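PDB 6CJ6: entry-fusion complex associated protein OPG083 from Vaccinia virus, which acts as a component of the entry fusion complex, which merges viral and cellular membranes so that the virion core can enter the host cytoplasm. Local coordinates for residues F7-L10 with Y11-F14; A109-E112 with V113-I116; T142-A145 with E146-C149. One frame throughout, in Å; residues are numbered along the deposited sequence.

Contact 1: residues F7-L10 with Y11-F14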
loop_
_atom_site.group_PDB
_atom_site.type_symbol
_atom_site.label_atom_id
_atom_site.label_comp_id
_atom_site.label_asym_id
_atom_site.label_seq_id
_atom_site.Cartn_x
_atom_site.Cartn_y
_atom_site.Cartn_z
ATOM N N PHE A 7 9.633 14.517 -0.246
ATOM C CA PHE A 7 10.415 13.713 -1.184
ATOM C C PHE A 7 9.459 12.661 -1.743
ATOM O O PHE A 7 9.304 11.575 -1.185
ATOM C CB PHE A 7 11.605 13.090 -0.460
ATOM C CG PHE A 7 12.539 12.329 -1.357
ATOM C CD1 PHE A 7 13.414 12.999 -2.196
ATOM C CD2 PHE A 7 12.560 10.944 -1.342
ATOM C CE1 PHE A 7 14.282 12.300 -3.018
ATOM C CE2 PHE A 7 13.424 10.239 -2.160
ATOM C CZ PHE A 7 14.285 10.917 -3.000
ATOM N N LYS A 8 8.807 12.996 -2.855
ATOM C CA LYS A 8 7.705 12.188 -3.364
ATOM C C LYS A 8 8.198 10.979 -4.147
ATOM O O LYS A 8 9.210 11.041 -4.850
ATOM C CB LYS A 8 6.788 13.030 -4.249
ATOM C CG LYS A 8 5.749 13.811 -3.474
ATOM C CD LYS A 8 4.926 14.696 -4.383
ATOM C CE LYS A 8 3.931 15.496 -3.574
ATOM N NZ LYS A 8 3.274 16.531 -4.404
ATOM N N THR A 9 7.464 9.876 -4.019
ATOM C CA THR A 9 7.718 8.641 -4.744
ATOM C C THR A 9 6.423 8.191 -5.408
ATOM O O THR A 9 5.382 8.847 -5.299
ATOM C CB THR A 9 8.223 7.537 -3.808
ATOM O OG1 THR A 9 7.139 7.075 -2.993
ATOM C CG2 THR A 9 9.347 8.050 -2.917
ATOM N N LEU A 10 6.488 7.046 -6.094
ATOM C CA LEU A 10 5.298 6.511 -6.748
ATOM C C LEU A 10 4.241 6.069 -5.745
ATOM O O LEU A 10 3.045 6.123 -6.052
ATOM C CB LEU A 10 5.665 5.350 -7.671
ATOM C CG LEU A 10 5.944 5.718 -9.125
ATOM C CD1 LEU A 10 6.119 4.464 -9.963
ATOM C CD2 LEU A 10 4.816 6.575 -9.666
ATOM N N TYR A 11 4.650 5.625 -4.553
ATOM C CA TYR A 11 3.661 5.214 -3.563
ATOM C C TYR A 11 2.742 6.366 -3.180
ATOM O O TYR A 11 1.567 6.143 -2.869
ATOM C CB TYR A 11 4.331 4.610 -2.328
ATOM C CG TYR A 11 3.337 4.220 -1.254
ATOM C CD1 TYR A 11 2.532 3.098 -1.401
ATOM C CD2 TYR A 11 3.190 4.985 -0.104
ATOM C CE1 TYR A 11 1.612 2.746 -0.430
ATOM C CE2 TYR A 11 2.280 4.637 0.876
ATOM C CZ TYR A 11 1.496 3.516 0.709
ATOM O OH TYR A 11 0.587 3.168 1.681
ATOM N N ASN A 12 3.255 7.601 -3.199
ATOM C CA ASN A 12 2.405 8.762 -2.955
ATOM C C ASN A 12 1.259 8.819 -3.957
ATOM O O ASN A 12 0.100 9.024 -3.583
ATOM C CB ASN A 12 3.238 10.040 -3.022
ATOM C CG ASN A 12 4.256 10.129 -1.907
ATOM O OD1 ASN A 12 5.431 9.808 -2.095
ATOM N ND2 ASN A 12 3.809 10.566 -0.734
ATOM N N LEU A 13 1.567 8.638 -5.243
ATOM C CA LEU A 13 0.514 8.638 -6.253
ATOM C C LEU A 13 -0.446 7.473 -6.046
ATOM O O LEU A 13 -1.663 7.627 -6.209
ATOM C CB LEU A 13 1.127 8.595 -7.653
ATOM C CG LEU A 13 2.131 9.704 -7.965
ATOM C CD1 LEU A 13 2.564 9.648 -9.422
ATOM C CD2 LEU A 13 1.546 11.068 -7.624
ATOM N N PHE A 14 0.080 6.302 -5.679
ATOM C CA PHE A 14 -0.774 5.136 -5.476
ATOM C C PHE A 14 -1.724 5.347 -4.307
ATOM O O PHE A 14 -2.938 5.140 -4.430
ATOM C CB PHE A 14 0.083 3.886 -5.254
ATOM C CG PHE A 14 -0.674 2.725 -4.662
ATOM C CD1 PHE A 14 -1.414 1.877 -5.469
ATOM C CD2 PHE A 14 -0.644 2.484 -3.296
ATOM C CE1 PHE A 14 -2.112 0.811 -4.926
ATOM C CE2 PHE A 14 -1.339 1.424 -2.748
ATOM C CZ PHE A 14 -2.076 0.585 -3.564
HETATM O O HOH W 1 7.117 11.354 0.181
#
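Asn12 OD1 takes a strong bond from Thr9 N and a weak one from Thr9 OG1. Thr9 N lies 2.8 Å from Asn12 OD1. This bond is nearly straight (172° at the hydrogen), though the donor sits somewhat out of the amide carbonyl plane. The bond from Thr9 OG1 to Asn12 OD1 is longer, at 3.3 Å. Water 1 lies within bonding distance of Phe7 O and Asn12 OD1 and may donate to either. The Asn12 amide stays close to Thr9 because its CG lies beside the backbone N (chi1 -66°), which turns OD1 back to the start of the helix. Asn12 ND2 is held by Leu136 O of strand 133-141, so both ends of the amide are fixed.

Thr9 OG1 also accepts from Tyr11 N, weakly, at 3.3 Å. Asn12 N gives a weak backbone bond to Thr9 O. Beyond the cap, Phe14 N bonds to Leu10 O at 3.0 Å. Leu10 CD2 meets Leu13 CD1 at 3.8 Å, and both leucines also touch Val73 of helix 59-74. The bond from Thr9 N to Asn12 OD1, with Thr9 OG1 capping Tyr11 N, makes a capping box at the start of helix 10-24.

Contact 2: residues A109-E112 with V113-I116; sequences AYAE and VNNI. With PDO (1,3-propandiol), chain Y; MOH (methanol), chain B.
Ala109 O faces the branched side chain of Val113, with Val113 CG1 4.0 Å away. Tyr110 makes most of the contacts from this segment. Its carbonyl oxygen takes two backbone donors. Asn114 N bonds to Tyr110 O at 3.1 Å. Val113 N makes a weaker bond to the same Tyr110 O at 3.4 Å. Val113 CG1 also packs close to this oxygen, because its chi1 of 58° sets CG1 between the backbone N and the carbonyl carbon.

The side chain of Asn114 lies over one face of the Tyr110 ring. Asn114 CB makes an off-centre CH-pi contact, 4.2 Å from the centroid of the Tyr110 ring. The amide carbon, CG, sits over the same face toward the rim, and the amide plane is turned 55° from the ring. Here helix 102-113 runs out into the loop before strand 119-127. Tyr110 and Asn114 also line a surface pocket with Gln120 and Lys121, occupied in this crystal by 2-(2-methoxyethoxy)ethanol, probably from the crystallisation liquor. Helix 145-158 lies alongside, with Tyr110 against Cys149 and Ala111 against Glu146.

Glu112 ends the segment with an extended chain pointing off the helix. A 1,3-propandiol molecule donates from O1 to Glu112 OE2 at 2.7 Å. After Asn114 the chain folds into an inverse gamma turn centred on Asn115, with Ile116 N bonded to Asn114 O at 2.9 Å. A methanol, probably from the same source, makes a weak bond to that same Asn114 O.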
loop_
_atom_site.group_PDB
_atom_site.type_symbol
_atom_site.label_atom_id
_atom_site.label_comp_id
_atom_site.label_asym_id
_atom_site.label_seq_id
_atom_site.Cartn_x
_atom_site.Cartn_y
_atom_site.Cartn_z
ATOM N N ALA A 109 -2.467 -16.537 1.798
ATOM C CA ALA A 109 -1.783 -17.721 2.312
ATOM C C ALA A 109 -0.917 -17.380 3.518
ATOM O O ALA A 109 -0.792 -18.182 4.448
ATOM C CB ALA A 109 -0.938 -18.359 1.212
ATOM N N TYR A 110 -0.300 -16.197 3.510
ATOM C CA TYR A 110 0.481 -15.767 4.663
ATOM C C TYR A 110 -0.404 -15.627 5.895
ATOM O O TYR A 110 0.028 -15.903 7.019
ATOM C CB TYR A 110 1.201 -14.459 4.343
ATOM C CG TYR A 110 1.205 -13.438 5.462
ATOM C CD1 TYR A 110 2.186 -13.458 6.446
ATOM C CD2 TYR A 110 0.237 -12.442 5.521
ATOM C CE1 TYR A 110 2.194 -12.522 7.465
ATOM C CE2 TYR A 110 0.234 -11.505 6.537
ATOM C CZ TYR A 110 1.214 -11.548 7.505
ATOM O OH TYR A 110 1.211 -10.612 8.513
ATOM N N ALA A 111 -1.659 -15.217 5.699
ATOM C CA ALA A 111 -2.556 -15.001 6.829
ATOM C C ALA A 111 -3.023 -16.313 7.442
ATOM O O ALA A 111 -3.363 -16.352 8.630
ATOM C CB ALA A 111 -3.745 -14.149 6.395
ATOM N N GLU A 112 -3.044 -17.395 6.658
ATOM C CA GLU A 112 -3.493 -18.682 7.180
ATOM C C GLU A 112 -2.546 -19.258 8.226
ATOM O O GLU A 112 -2.973 -20.077 9.046
ATOM C CB GLU A 112 -3.679 -19.690 6.044
ATOM C CG GLU A 112 -5.046 -19.642 5.380
ATOM C CD GLU A 112 -5.398 -20.949 4.705
ATOM O OE1 GLU A 112 -4.870 -21.997 5.131
ATOM O OE2 GLU A 112 -6.201 -20.931 3.750
ATOM N N VAL A 113 -1.280 -18.858 8.213
ATOM C CA VAL A 113 -0.302 -19.380 9.157
ATOM C C VAL A 113 0.125 -18.350 10.198
ATOM O O VAL A 113 0.541 -18.744 11.300
ATOM C CB VAL A 113 0.923 -19.981 8.430
ATOM C CG1 VAL A 113 1.573 -18.943 7.537
ATOM C CG2 VAL A 113 1.935 -20.569 9.411
ATOM N N ASN A 114 -0.014 -17.056 9.915
ATOM C CA ASN A 114 0.519 -16.013 10.779
ATOM C C ASN A 114 -0.213 -15.993 12.124
ATOM O O ASN A 114 -1.190 -16.716 12.353
ATOM C CB ASN A 114 0.478 -14.661 10.068
ATOM C CG ASN A 114 -0.880 -13.989 10.156
ATOM O OD1 ASN A 114 -1.919 -14.648 10.150
ATOM N ND2 ASN A 114 -0.875 -12.662 10.242
ATOM N N ASN A 115 0.267 -15.134 13.021
ATOM C CA ASN A 115 -0.160 -15.139 14.408
ATOM C C ASN A 115 -1.478 -14.462 14.732
ATOM O O ASN A 115 -1.497 -13.387 15.339
ATOM N N ILE A 116 -2.579 -15.089 14.317
ATOM C CA ILE A 116 -3.945 -14.847 14.793
ATOM C C ILE A 116 -4.290 -13.416 15.187
ATOM O O ILE A 116 -5.126 -12.766 14.548
ATOM C CB ILE A 116 -4.328 -15.826 15.924
ATOM C CG1 ILE A 116 -3.329 -16.983 16.022
ATOM C CG2 ILE A 116 -5.744 -16.352 15.717
ATOM C CD1 ILE A 116 -2.313 -16.821 17.139
HETATM C C1 PDO Y . -5.675 -18.199 2.061
HETATM O O1 PDO Y . -6.968 -18.746 2.338
HETATM C C2 PDO Y . -5.027 -18.977 0.922
HETATM C C3 PDO Y . -4.234 -18.049 0.010
HETATM O O3 PDO Y . -4.011 -18.694 -1.249
HETATM C C MOH B . -4.674 -16.808 12.225
HETATM O O MOH B . -4.265 -18.160 12.235
#

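Contact 3: residues T142-A145 with E146-C149. Unlike the reference sequence in segment 146-149: Ala147 (reference Arg). With MOH (methanol), chain C.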
loop_
_atom_site.group_PDB
_atom_site.type_symbol
_atom_site.label_atom_id
_atom_site.label_comp_id
_atom_site.label_asym_id
_atom_site.label_seq_id
_atom_site.Cartn_x
_atom_site.Cartn_y
_atom_site.Cartn_z
ATOM N N THR A 142 -6.939 -1.411 6.721
ATOM C CA THR A 142 -8.288 -1.788 6.320
ATOM C C THR A 142 -8.850 -2.939 7.145
ATOM O O THR A 142 -9.797 -3.601 6.707
ATOM C CB THR A 142 -8.372 -2.094 4.825
ATOM O OG1 THR A 142 -7.390 -3.079 4.475
ATOM C CG2 THR A 142 -8.180 -0.820 4.010
ATOM N N GLY A 143 -8.299 -3.184 8.331
ATOM C CA GLY A 143 -8.858 -4.185 9.216
ATOM C C GLY A 143 -8.782 -5.604 8.710
ATOM O O GLY A 143 -9.529 -6.463 9.184
ATOM N N SER A 144 -7.901 -5.877 7.756
ATOM C CA SER A 144 -7.671 -7.225 7.263
ATOM C C SER A 144 -6.175 -7.477 7.241
ATOM O O SER A 144 -5.411 -6.644 6.746
ATOM C CB SER A 144 -8.238 -7.391 5.854
ATOM O OG SER A 144 -7.646 -8.490 5.199
ATOM N N ALA A 145 -5.759 -8.621 7.784
ATOM C CA ALA A 145 -4.345 -8.973 7.746
ATOM C C ALA A 145 -3.875 -9.203 6.316
ATOM O O ALA A 145 -2.750 -8.836 5.957
ATOM C CB ALA A 145 -4.084 -10.207 8.608
ATOM N N GLU A 146 -4.724 -9.802 5.478
ATOM C CA GLU A 146 -4.307 -10.089 4.109
ATOM C C GLU A 146 -4.245 -8.819 3.269
ATOM O O GLU A 146 -3.338 -8.660 2.442
ATOM C CB GLU A 146 -5.196 -11.163 3.469
ATOM C CG GLU A 146 -6.663 -11.127 3.874
ATOM C CD GLU A 146 -6.931 -11.797 5.217
ATOM O OE1 GLU A 146 -6.714 -13.021 5.335
ATOM O OE2 GLU A 146 -7.349 -11.093 6.158
ATOM N N ALA A 147 -5.187 -7.895 3.474
ATOM C CA ALA A 147 -5.140 -6.631 2.740
ATOM C C ALA A 147 -3.977 -5.763 3.202
ATOM O O ALA A 147 -3.310 -5.127 2.379
ATOM C CB ALA A 147 -6.467 -5.883 2.874
ATOM N N ASN A 148 -3.720 -5.718 4.513
ATOM C CA ASN A 148 -2.548 -4.997 5.007
ATOM C C ASN A 148 -1.263 -5.586 4.434
ATOM O O ASN A 148 -0.301 -4.856 4.167
ATOM C CB ASN A 148 -2.505 -5.030 6.534
ATOM C CG ASN A 148 -3.550 -4.137 7.176
ATOM O OD1 ASN A 148 -4.121 -3.259 6.530
ATOM N ND2 ASN A 148 -3.789 -4.348 8.464
ATOM N N CYS A 149 -1.227 -6.908 4.252
ATOM C CA CYS A 149 -0.089 -7.534 3.587
ATOM C C CYS A 149 0.062 -7.025 2.161
ATOM O O CYS A 149 1.184 -6.827 1.678
ATOM C CB CYS A 149 -0.258 -9.051 3.581
ATOM S SG CYS A 149 0.752 -9.910 2.350
HETATM C C MOH C . -5.384 -2.023 2.509
HETATM O O MOH C . -4.553 -2.211 3.636
#
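Ser144 is the N-cap of helix 145-158, and its hydroxyl meets both Ala147 and Glu146 of the first turn. Ala147 N donates to Ser144 OG at 3.1 Å, almost in line (170° at the hydrogen). Ser144 OG in turn donates to Glu146 OE2 at 2.8 Å and uses the anti lone pair of that oxygen. One hydroxyl therefore serves as acceptor and donor together. With chi1 at 160°, Ser144 OG swings to the side of its own carbonyl carbon, where Ala147 N can reach it. The glutamate chain must fold to meet this hydroxyl. It bends at chi2 (-81°), bringing the carboxylate back over the start of the helix. The amides at this helix end would probably stabilise the negative charge there.

Ordinary helical bonds follow. Asn148 N reaches Ser144 O at 3.0 Å, and Cys149 N reaches Ala145 O at 3.0 Å.

Ahead of the cap, Thr142 N makes a long, weak bond of 3.4 Å to Asn148 OD1. Thr142 OG1 rests against Ala147 CB at 3.4 Å. Ala147 stands where the reference sequence has arginine. The other end of the Asn148 amide is held outside the contact: ND2 bonds to Gln120 OE1 and Asn141 OD1.

The turn links strand 133-141 to helix 145-158. Ser59 and Ser62 of helix 59-74 pack along one part of it. Helix 102-113 borders another, where Glu146 touches Asn108 and a disulfide joins Cys149 to Cys107.

Overall arrangement
The chain meets the contacts in series; none nests in or crosses another. Contact 1 lies near the N terminus, where the loop after strand 5-6 enters helix 10-24. Contact 2 comes much later, where helix 102-113 gives way to the loop before strand 119-127. Contact 3 joins strand 133-141 to helix 145-158. Contacts 2 and 3 share one side of the chain centre and touch, with Tyr110 CE2 3.9 Å from Cys149 CB. Contact 1 lies on the opposite side, its centre about 21 Å from that of contact 3. Helix 145-158 spans this separation: contact 3 sits at its N-terminal end, while Tyr11 packs on Leu151 and Val155 and Phe14 on Ile154 and Leu158.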